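Local coordinates for protein amicyanin (Paracoccus versutus, PDB 1ID2) that carries electrons through a type 1 blue copper site, probably as the soluble electron-transfer partner of a methylamine-oxidising enzyme, as amicyanins do, at residues Lys3-Ser8 and Thr82-Gly87; Glu27-Leu32 and Met52-Ala57; Ala19-Val24 and Thr43-Asn48. All blocks are in the same frame, centred on the assembly; numbering follows the deposited sequence.

Contact 1: Lys3-Ser8 and Thr82-Gly87; sequences KITVTS and TFNEAG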
loop_
_atom_site.group_PDB
_atom_site.type_symbol
_atom_site.label_atom_id
_atom_site.label_comp_id
_atom_site.label_asym_id
_atom_site.label_seq_id
_atom_site.Cartn_x
_atom_site.Cartn_y
_atom_site.Cartn_z
ATOM N N LYS A 3 13.239 -1.119 3.704
ATOM C CA LYS A 3 13.164 -0.182 2.591
ATOM C C LYS A 3 12.028 0.851 2.726
ATOM O O LYS A 3 11.844 1.679 1.844
ATOM C CB LYS A 3 12.948 -0.965 1.299
ATOM C CG LYS A 3 14.211 -1.361 0.590
ATOM C CD LYS A 3 14.905 -2.506 1.294
ATOM C CE LYS A 3 15.943 -3.136 0.364
ATOM N NZ LYS A 3 15.404 -3.483 -0.998
ATOM N N ILE A 4 11.184 0.702 3.744
ATOM C CA ILE A 4 9.963 1.488 3.865
ATOM C C ILE A 4 9.795 2.060 5.272
ATOM O O ILE A 4 10.436 1.615 6.223
ATOM C CB ILE A 4 8.704 0.644 3.525
ATOM C CG1 ILE A 4 8.558 -0.508 4.516
ATOM C CG2 ILE A 4 8.793 0.119 2.105
ATOM C CD1 ILE A 4 7.208 -1.226 4.441
ATOM N N THR A 5 8.935 3.065 5.388
ATOM C CA THR A 5 8.553 3.612 6.683
ATOM C C THR A 5 7.035 3.617 6.784
ATOM O O THR A 5 6.320 4.084 5.878
ATOM C CB THR A 5 9.090 5.072 6.880
ATOM O OG1 THR A 5 10.518 5.082 6.765
ATOM C CG2 THR A 5 8.717 5.616 8.251
ATOM N N VAL A 6 6.544 3.022 7.860
ATOM C CA VAL A 6 5.122 3.010 8.114
ATOM C C VAL A 6 4.756 3.934 9.268
ATOM O O VAL A 6 5.063 3.648 10.436
ATOM C CB VAL A 6 4.608 1.581 8.326
ATOM C CG1 VAL A 6 3.114 1.588 8.537
ATOM C CG2 VAL A 6 4.966 0.750 7.097
ATOM N N THR A 7 4.660 5.185 8.838
ATOM C CA THR A 7 3.575 6.083 9.189
ATOM C C THR A 7 2.718 5.574 10.363
ATOM O O THR A 7 3.099 5.690 11.536
ATOM C CB THR A 7 2.715 6.288 7.915
ATOM O OG1 THR A 7 3.572 6.164 6.761
ATOM C CG2 THR A 7 2.025 7.671 7.918
ATOM N N SER A 8 1.597 4.943 10.037
ATOM C CA SER A 8 0.655 4.514 11.052
ATOM C C SER A 8 0.422 3.030 10.844
ATOM O O SER A 8 0.226 2.576 9.712
ATOM C CB SER A 8 -0.659 5.302 10.905
ATOM O OG SER A 8 -1.632 4.910 11.856
ATOM N N THR A 82 5.662 4.891 3.221
ATOM C CA THR A 82 6.709 5.717 2.644
ATOM C C THR A 82 7.853 4.837 2.140
ATOM O O THR A 82 8.395 4.036 2.891
ATOM C CB THR A 82 7.221 6.701 3.688
ATOM O OG1 THR A 82 6.126 7.523 4.113
ATOM C CG2 THR A 82 8.337 7.567 3.123
ATOM N N PHE A 83 8.226 5.022 0.876
ATOM C CA PHE A 83 9.225 4.182 0.223
ATOM C C PHE A 83 10.527 4.946 0.148
ATOM O O PHE A 83 10.635 5.934 -0.566
ATOM C CB PHE A 83 8.780 3.791 -1.194
ATOM C CG PHE A 83 7.728 2.727 -1.217
ATOM C CD1 PHE A 83 6.385 3.057 -1.127
ATOM C CD2 PHE A 83 8.080 1.390 -1.266
ATOM C CE1 PHE A 83 5.419 2.058 -1.074
ATOM C CE2 PHE A 83 7.115 0.385 -1.220
ATOM C CZ PHE A 83 5.794 0.717 -1.121
ATOM N N ASN A 84 11.520 4.473 0.883
ATOM C CA ASN A 84 12.749 5.223 1.052
ATOM C C ASN A 84 13.775 4.871 0.012
ATOM O O ASN A 84 14.584 5.712 -0.360
ATOM C CB ASN A 84 13.323 4.980 2.437
ATOM C CG ASN A 84 12.371 5.375 3.521
ATOM O OD1 ASN A 84 11.821 6.480 3.515
ATOM N ND2 ASN A 84 12.123 4.463 4.437
ATOM N N GLU A 85 13.735 3.637 -0.477
ATOM C CA GLU A 85 14.737 3.187 -1.429
ATOM C C GLU A 85 14.190 2.933 -2.835
ATOM O O GLU A 85 13.134 2.319 -2.987
ATOM C CB GLU A 85 15.406 1.923 -0.902
ATOM C CG GLU A 85 16.495 2.159 0.121
ATOM C CD GLU A 85 17.402 0.955 0.259
ATOM O OE1 GLU A 85 18.074 0.592 -0.736
ATOM O OE2 GLU A 85 17.388 0.331 1.340
ATOM N N ALA A 86 14.972 3.324 -3.847
ATOM C CA ALA A 86 14.748 2.978 -5.261
ATOM C C ALA A 86 14.607 1.469 -5.509
ATOM O O ALA A 86 15.323 0.686 -4.898
ATOM C CB ALA A 86 15.891 3.531 -6.100
ATOM N N GLY A 87 13.703 1.072 -6.408
ATOM C CA GLY A 87 13.457 -0.345 -6.666
ATOM C C GLY A 87 12.064 -0.697 -7.188
ATOM O O GLY A 87 11.305 0.202 -7.524
#

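Contact 2: Glu27-Leu32 and Met52-Ala57; sequences EKMKYL and MPHNVA. With CU (copper (II) ion), chain D.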
loop_
_atom_site.group_PDB
_atom_site.type_symbol
_atom_site.label_atom_id
_atom_site.label_comp_id
_atom_site.label_asym_id
_atom_site.label_seq_id
_atom_site.Cartn_x
_atom_site.Cartn_y
_atom_site.Cartn_z
ATOM N N GLU A 27 -11.175 -1.154 -5.578
ATOM C CA GLU A 27 -12.579 -1.404 -5.881
ATOM C C GLU A 27 -12.681 -2.708 -6.612
ATOM O O GLU A 27 -11.845 -3.020 -7.454
ATOM C CB GLU A 27 -13.174 -0.323 -6.785
ATOM C CG GLU A 27 -14.016 0.724 -6.109
ATOM C CD GLU A 27 -15.274 0.175 -5.475
ATOM O OE1 GLU A 27 -16.275 -0.050 -6.176
ATOM O OE2 GLU A 27 -15.306 0.109 -4.242
ATOM N N LYS A 28 -13.772 -3.415 -6.335
ATOM C CA LYS A 28 -14.136 -4.657 -6.999
ATOM C C LYS A 28 -12.991 -5.665 -7.100
ATOM O O LYS A 28 -12.739 -6.269 -8.140
ATOM C CB LYS A 28 -14.797 -4.337 -8.345
ATOM C CG LYS A 28 -15.799 -3.121 -8.260
ATOM C CD LYS A 28 -17.262 -3.431 -7.758
ATOM C CE LYS A 28 -17.338 -4.138 -6.382
ATOM N NZ LYS A 28 -17.401 -3.273 -5.136
ATOM N N MET A 29 -12.425 -5.941 -5.927
ATOM C CA MET A 29 -11.360 -6.903 -5.738
ATOM C C MET A 29 -10.140 -6.611 -6.603
ATOM O O MET A 29 -9.376 -7.526 -6.908
ATOM C CB MET A 29 -11.867 -8.324 -6.012
ATOM C CG MET A 29 -13.134 -8.684 -5.262
ATOM S SD MET A 29 -12.979 -8.730 -3.496
ATOM C CE MET A 29 -12.336 -10.380 -3.200
ATOM N N LYS A 30 -9.903 -5.334 -6.901
ATOM C CA LYS A 30 -8.748 -4.908 -7.705
ATOM C C LYS A 30 -8.094 -3.717 -7.025
ATOM O O LYS A 30 -8.782 -2.843 -6.505
ATOM C CB LYS A 30 -9.191 -4.423 -9.089
ATOM C CG LYS A 30 -9.592 -5.487 -10.083
ATOM C CD LYS A 30 -10.476 -4.896 -11.186
ATOM C CE LYS A 30 -9.720 -3.929 -12.088
ATOM N NZ LYS A 30 -10.625 -3.237 -13.056
ATOM N N TYR A 31 -6.782 -3.612 -7.168
ATOM C CA TYR A 31 -6.092 -2.352 -6.951
ATOM C C TYR A 31 -6.259 -1.631 -8.248
ATOM O O TYR A 31 -5.864 -2.154 -9.288
ATOM C CB TYR A 31 -4.597 -2.576 -6.723
ATOM C CG TYR A 31 -4.314 -3.306 -5.460
ATOM C CD1 TYR A 31 -4.566 -2.711 -4.218
ATOM C CD2 TYR A 31 -3.835 -4.605 -5.492
ATOM C CE1 TYR A 31 -4.332 -3.396 -3.033
ATOM C CE2 TYR A 31 -3.608 -5.301 -4.317
ATOM C CZ TYR A 31 -3.844 -4.703 -3.096
ATOM O OH TYR A 31 -3.510 -5.405 -1.956
ATOM N N LEU A 32 -6.719 -0.388 -8.186
ATOM C CA LEU A 32 -7.148 0.290 -9.395
ATOM C C LEU A 32 -5.977 0.870 -10.174
ATOM O O LEU A 32 -6.071 1.073 -11.378
ATOM C CB LEU A 32 -8.182 1.373 -9.070
ATOM C CG LEU A 32 -9.540 0.856 -8.567
ATOM C CD1 LEU A 32 -10.571 1.982 -8.655
ATOM C CD2 LEU A 32 -9.990 -0.357 -9.374
ATOM N N MET A 52 -15.633 -5.219 1.543
ATOM C CA MET A 52 -14.614 -6.268 1.668
ATOM C C MET A 52 -13.323 -5.682 2.216
ATOM O O MET A 52 -12.736 -4.796 1.615
ATOM C CB MET A 52 -14.308 -6.881 0.307
ATOM C CG MET A 52 -13.342 -8.050 0.354
ATOM S SD MET A 52 -14.119 -9.537 0.953
ATOM C CE MET A 52 -14.771 -10.238 -0.582
ATOM N N PRO A 53 -12.792 -6.265 3.284
ATOM C CA PRO A 53 -11.563 -5.651 3.777
ATOM C C PRO A 53 -10.374 -6.066 2.926
ATOM O O PRO A 53 -10.311 -7.194 2.438
ATOM C CB PRO A 53 -11.474 -6.154 5.221
ATOM C CG PRO A 53 -12.905 -6.556 5.555
ATOM C CD PRO A 53 -13.392 -7.164 4.280
ATOM N N HIS A 54 -9.423 -5.154 2.779
ATOM C CA HIS A 54 -8.251 -5.354 1.946
ATOM C C HIS A 54 -7.050 -4.762 2.668
ATOM O O HIS A 54 -7.210 -3.841 3.466
ATOM C CB HIS A 54 -8.441 -4.674 0.601
ATOM C CG HIS A 54 -9.560 -5.257 -0.224
ATOM N ND1 HIS A 54 -9.522 -6.546 -0.692
ATOM C CD2 HIS A 54 -10.648 -4.638 -0.739
ATOM C CE1 HIS A 54 -10.578 -6.681 -1.471
ATOM N NE2 HIS A 54 -11.290 -5.565 -1.535
ATOM N N ASN A 55 -5.890 -5.395 2.538
ATOM C CA ASN A 55 -4.659 -4.810 3.070
ATOM C C ASN A 55 -3.578 -4.745 2.000
ATOM O O ASN A 55 -3.875 -4.912 0.804
ATOM C CB ASN A 55 -4.153 -5.583 4.301
ATOM C CG ASN A 55 -3.463 -6.889 3.942
ATOM O OD1 ASN A 55 -3.754 -7.469 2.915
ATOM N ND2 ASN A 55 -2.626 -7.404 4.842
ATOM N N VAL A 56 -2.391 -4.285 2.407
ATOM C CA VAL A 56 -1.204 -4.269 1.539
ATOM C C VAL A 56 -0.133 -5.098 2.222
ATOM O O VAL A 56 0.083 -4.924 3.424
ATOM C CB VAL A 56 -0.686 -2.810 1.319
ATOM C CG1 VAL A 56 0.658 -2.802 0.616
ATOM C CG2 VAL A 56 -1.672 -2.053 0.472
ATOM N N ALA A 57 0.364 -6.130 1.529
ATOM C CA ALA A 57 1.369 -7.037 2.089
ATOM C C ALA A 57 2.521 -7.347 1.128
ATOM O O ALA A 57 2.405 -7.181 -0.099
ATOM C CB ALA A 57 0.708 -8.338 2.561
HETATM CU CU CU D . -8.106 -7.986 -0.658
#

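Contact 3: Ala19-Val24 and Thr43-Asn48; sequences ADAVVV and TVYWVN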
loop_
_atom_site.group_PDB
_atom_site.type_symbol
_atom_site.label_atom_id
_atom_site.label_comp_id
_atom_site.label_asym_id
_atom_site.label_seq_id
_atom_site.Cartn_x
_atom_site.Cartn_y
_atom_site.Cartn_z
ATOM N N ALA A 19 -4.463 16.204 0.094
ATOM C CA ALA A 19 -5.018 16.443 -1.218
ATOM C C ALA A 19 -4.015 16.137 -2.341
ATOM O O ALA A 19 -4.392 15.891 -3.489
ATOM C CB ALA A 19 -5.496 17.872 -1.297
ATOM N N ASP A 20 -2.730 16.225 -2.034
ATOM C CA ASP A 20 -1.706 16.091 -3.075
ATOM C C ASP A 20 -1.079 14.696 -3.143
ATOM O O ASP A 20 -0.116 14.468 -3.874
ATOM C CB ASP A 20 -0.607 17.160 -2.882
ATOM C CG ASP A 20 0.103 17.072 -1.519
ATOM O OD1 ASP A 20 1.171 17.703 -1.385
ATOM O OD2 ASP A 20 -0.398 16.420 -0.574
ATOM N N ALA A 21 -1.678 13.749 -2.434
ATOM C CA ALA A 21 -1.132 12.406 -2.322
ATOM C C ALA A 21 -1.263 11.590 -3.627
ATOM O O ALA A 21 -2.118 11.879 -4.468
ATOM C CB ALA A 21 -1.826 11.696 -1.166
ATOM N N VAL A 22 -0.376 10.611 -3.824
ATOM C CA VAL A 22 -0.637 9.557 -4.804
ATOM C C VAL A 22 -1.438 8.476 -4.121
ATOM O O VAL A 22 -1.105 8.084 -3.004
ATOM C CB VAL A 22 0.640 8.931 -5.380
ATOM C CG1 VAL A 22 1.324 9.926 -6.265
ATOM C CG2 VAL A 22 1.550 8.471 -4.282
ATOM N N VAL A 23 -2.623 8.213 -4.664
ATOM C CA VAL A 23 -3.589 7.348 -4.010
ATOM C C VAL A 23 -3.881 6.167 -4.935
ATOM O O VAL A 23 -4.067 6.343 -6.139
ATOM C CB VAL A 23 -4.915 8.123 -3.669
ATOM C CG1 VAL A 23 -5.912 7.197 -2.970
ATOM C CG2 VAL A 23 -4.620 9.285 -2.764
ATOM N N VAL A 24 -3.761 4.957 -4.399
ATOM C CA VAL A 24 -4.163 3.791 -5.137
ATOM C C VAL A 24 -5.490 3.367 -4.555
ATOM O O VAL A 24 -5.589 3.076 -3.363
ATOM C CB VAL A 24 -3.133 2.644 -5.032
ATOM C CG1 VAL A 24 -3.705 1.365 -5.665
ATOM C CG2 VAL A 24 -1.836 3.044 -5.750
ATOM N N THR A 43 5.338 8.996 -0.286
ATOM C CA THR A 43 4.392 8.109 0.389
ATOM C C THR A 43 3.275 7.755 -0.599
ATOM O O THR A 43 2.952 8.565 -1.474
ATOM C CB THR A 43 3.795 8.808 1.668
ATOM O OG1 THR A 43 4.862 9.185 2.554
ATOM C CG2 THR A 43 2.832 7.877 2.420
ATOM N N VAL A 44 2.855 6.488 -0.600
ATOM C CA VAL A 44 1.701 6.061 -1.395
ATOM C C VAL A 44 0.592 5.780 -0.409
ATOM O O VAL A 44 0.836 5.167 0.600
ATOM C CB VAL A 44 1.959 4.753 -2.180
ATOM C CG1 VAL A 44 0.790 4.459 -3.087
ATOM C CG2 VAL A 44 3.230 4.856 -2.989
ATOM N N TYR A 45 -0.628 6.209 -0.717
ATOM C CA TYR A 45 -1.789 5.827 0.073
ATOM C C TYR A 45 -2.657 4.883 -0.729
ATOM O O TYR A 45 -2.720 4.976 -1.953
ATOM C CB TYR A 45 -2.615 7.060 0.450
ATOM C CG TYR A 45 -1.941 7.982 1.450
ATOM C CD1 TYR A 45 -0.893 8.818 1.069
ATOM C CD2 TYR A 45 -2.398 8.069 2.751
ATOM C CE1 TYR A 45 -0.318 9.701 1.969
ATOM C CE2 TYR A 45 -1.853 8.975 3.647
ATOM C CZ TYR A 45 -0.815 9.778 3.257
ATOM O OH TYR A 45 -0.281 10.668 4.162
ATOM N N TRP A 46 -3.223 3.902 -0.040
ATOM C CA TRP A 46 -4.222 3.013 -0.606
ATOM C C TRP A 46 -5.502 3.375 0.097
ATOM O O TRP A 46 -5.465 3.726 1.265
ATOM C CB TRP A 46 -3.886 1.553 -0.307
ATOM C CG TRP A 46 -2.794 1.013 -1.162
ATOM C CD1 TRP A 46 -2.932 0.346 -2.342
ATOM C CD2 TRP A 46 -1.381 1.142 -0.925
ATOM N NE1 TRP A 46 -1.698 0.071 -2.865
ATOM C CE2 TRP A 46 -0.736 0.547 -2.023
ATOM C CE3 TRP A 46 -0.616 1.690 0.110
ATOM C CZ2 TRP A 46 0.667 0.496 -2.108
ATOM C CZ3 TRP A 46 0.766 1.636 0.019
ATOM C CH2 TRP A 46 1.392 1.041 -1.080
ATOM N N VAL A 47 -6.604 3.415 -0.643
ATOM C CA VAL A 47 -7.919 3.710 -0.058
ATOM C C VAL A 47 -8.915 2.649 -0.523
ATOM O O VAL A 47 -9.110 2.421 -1.715
ATOM C CB VAL A 47 -8.451 5.113 -0.492
ATOM C CG1 VAL A 47 -9.829 5.358 0.104
ATOM C CG2 VAL A 47 -7.490 6.213 -0.051
ATOM N N ASN A 48 -9.502 1.951 0.435
ATOM C CA ASN A 48 -10.457 0.913 0.147
ATOM C C ASN A 48 -11.849 1.509 -0.058
ATOM O O ASN A 48 -12.380 2.183 0.835
ATOM C CB ASN A 48 -10.493 -0.102 1.303
ATOM C CG ASN A 48 -11.380 -1.303 0.985
ATOM O OD1 ASN A 48 -11.769 -1.489 -0.149
ATOM N ND2 ASN A 48 -11.692 -2.113 1.992
#

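Contact 1: Lys3-Ser8 and Thr82-Gly87
K3 lays its methylenes across E85, CG coming to 3.7 Å from E85 OE2; K3 NZ and E85 OE1, opposite in charge, stay 4.9 Å apart, so any attraction is probably weak. K3 O accepts N84 N at 3.0 Å, the donor tilted from the carbonyl plane. I4, in an antiparallel non-hydrogen-bonded pair with F83, turns to the buried face of the sheet. With CG1 in the crowded slot between N and the carbonyl carbon (chi1 63°), I4 CG2 lies beside the backbone N and approaches the F83 ring obliquely, 3.7 Å from CD2. A branched aliphatic and a phenyl ring suit this core-facing side, where F83 also packs on V103 and V105. T5 forms the hydrogen-bonded pair with T82: T5 N donates to T82 O at 2.7 Å, and T82 N donates back to T5 O at 2.9 Å. On the outer face T5 OG1 takes a nearly straight bond (169°) from N84 ND2 at 2.9 Å, almost in the amide plane; T82 OG1 bonds instead to T43. Backbone bonds thus hold the edge strand, while the N84 side-chain amide ties the chain just beyond strand 77-83 to T5, hydroxyl and amide suiting the solvent-facing side.

Contact 2: Glu27-Leu32 and Met52-Ala57
M29 and M52 meet through their terminal methyls, CE to CE at 3.6 Å, in the apolar part of the contact. Both chains are bent at chi2 and chi3, and flexible thioethers can fold to match the uneven surfaces of a turn and a loop. A sulfur-aromatic contact adds to this: M29 SD approaches the edge of the H54 imidazole in its plane, 3.8 Å from CE1. The polar link is Y31 OH to N55 O, a 2.8 Å hydrogen bond lying in the carbonyl plane, so a rigid phenol spans from the strand to the loop backbone. H54 is also a copper ligand, ND1 lying 2.0 Å from the metal; C93, H96 and M99 complete the site. The other nitrogen, H54 NE2, bonds to E50, whose carboxylate also accepts M29 N; ring rotation is thereby fixed at both nitrogens, and E50 is a second-shell residue of the copper ligand. Segment 27-32 is built on a type I' turn from E27 to K30, joining strand 22-27 to the edge strand 30-31, from which the Y31 ring meets Y91 edge-to-face. Segment 52-57 runs from the loop after strand 43-48 into strand 57-58, with V56 packed on W46.

Contact 3: Ala19-Val24 and Thr43-Asn48
Strand 22-24 runs parallel to strand 43-48, their axes 4.5 Å apart at closest and inclined by 37°, a marked twist. Y45 bonds to the residues before and after its partner V23, as in parallel sheets: Y45 N donates to V22 O at 3.0 Å, and Y45 O accepts V24 N at 2.7 Å. V24 O then accepts V47 N at 2.9 Å, that donor being tilted from the carbonyl plane. Valines, beta-branched and apolar, suit such extended chain. On the inner side V24 stands beside W46, both pointing the same way, with V24 CB 3.5 Å from W46 CD1. V24 CG1, anti to the backbone N (chi1 172°), reaches the same pyrrole part of the indole, while V24 CG2 lies 4.0 Å from V44 CG1. V44 CG1 in turn sits over one face of the indole, offset toward its rim. Were W46 cut back to an alanine, V44 CG1 would probably lose the indole face it lies over and V24 its CD1 and NE1 neighbours, and a gap would open beside Y91, whose ring meets the indole edge-to-face. On the outer side A21 CB comes 3.8 Å from Y45 CD1, its small methyl leaving room for the phenol ring, and V23 CG1 presses tightly on V47 CG2 at 3.5 Å. The chemistry is therefore divided: backbone bonds set the register, and the inner side chains build an apolar core.

All three contacts reach the five-strand sheet ordered 4-13, 77-83, 43-48, 22-27, 30-31. Contact 1 joins its first edge strand to 77-83, contact 3 pairs the interior strands 22-27 and 43-48, and contact 2 ties the other edge, 30-31, to the loop that carries the copper ligand H54. Contacts 1 and 2 lie about 20 Å apart between centres; the centre of contact 3 is about 14 Å from the first and about 13 Å from the second, and it touches both. F83 packs on V44 and W46 to join 1 to 3, while H54 lies beside N48 to join 2 to 3. Along the chain contact 1 encloses the others, whose segments alternate. In this cupredoxin sandwich the sheet thus runs from the N-terminal edge to the end that holds the copper.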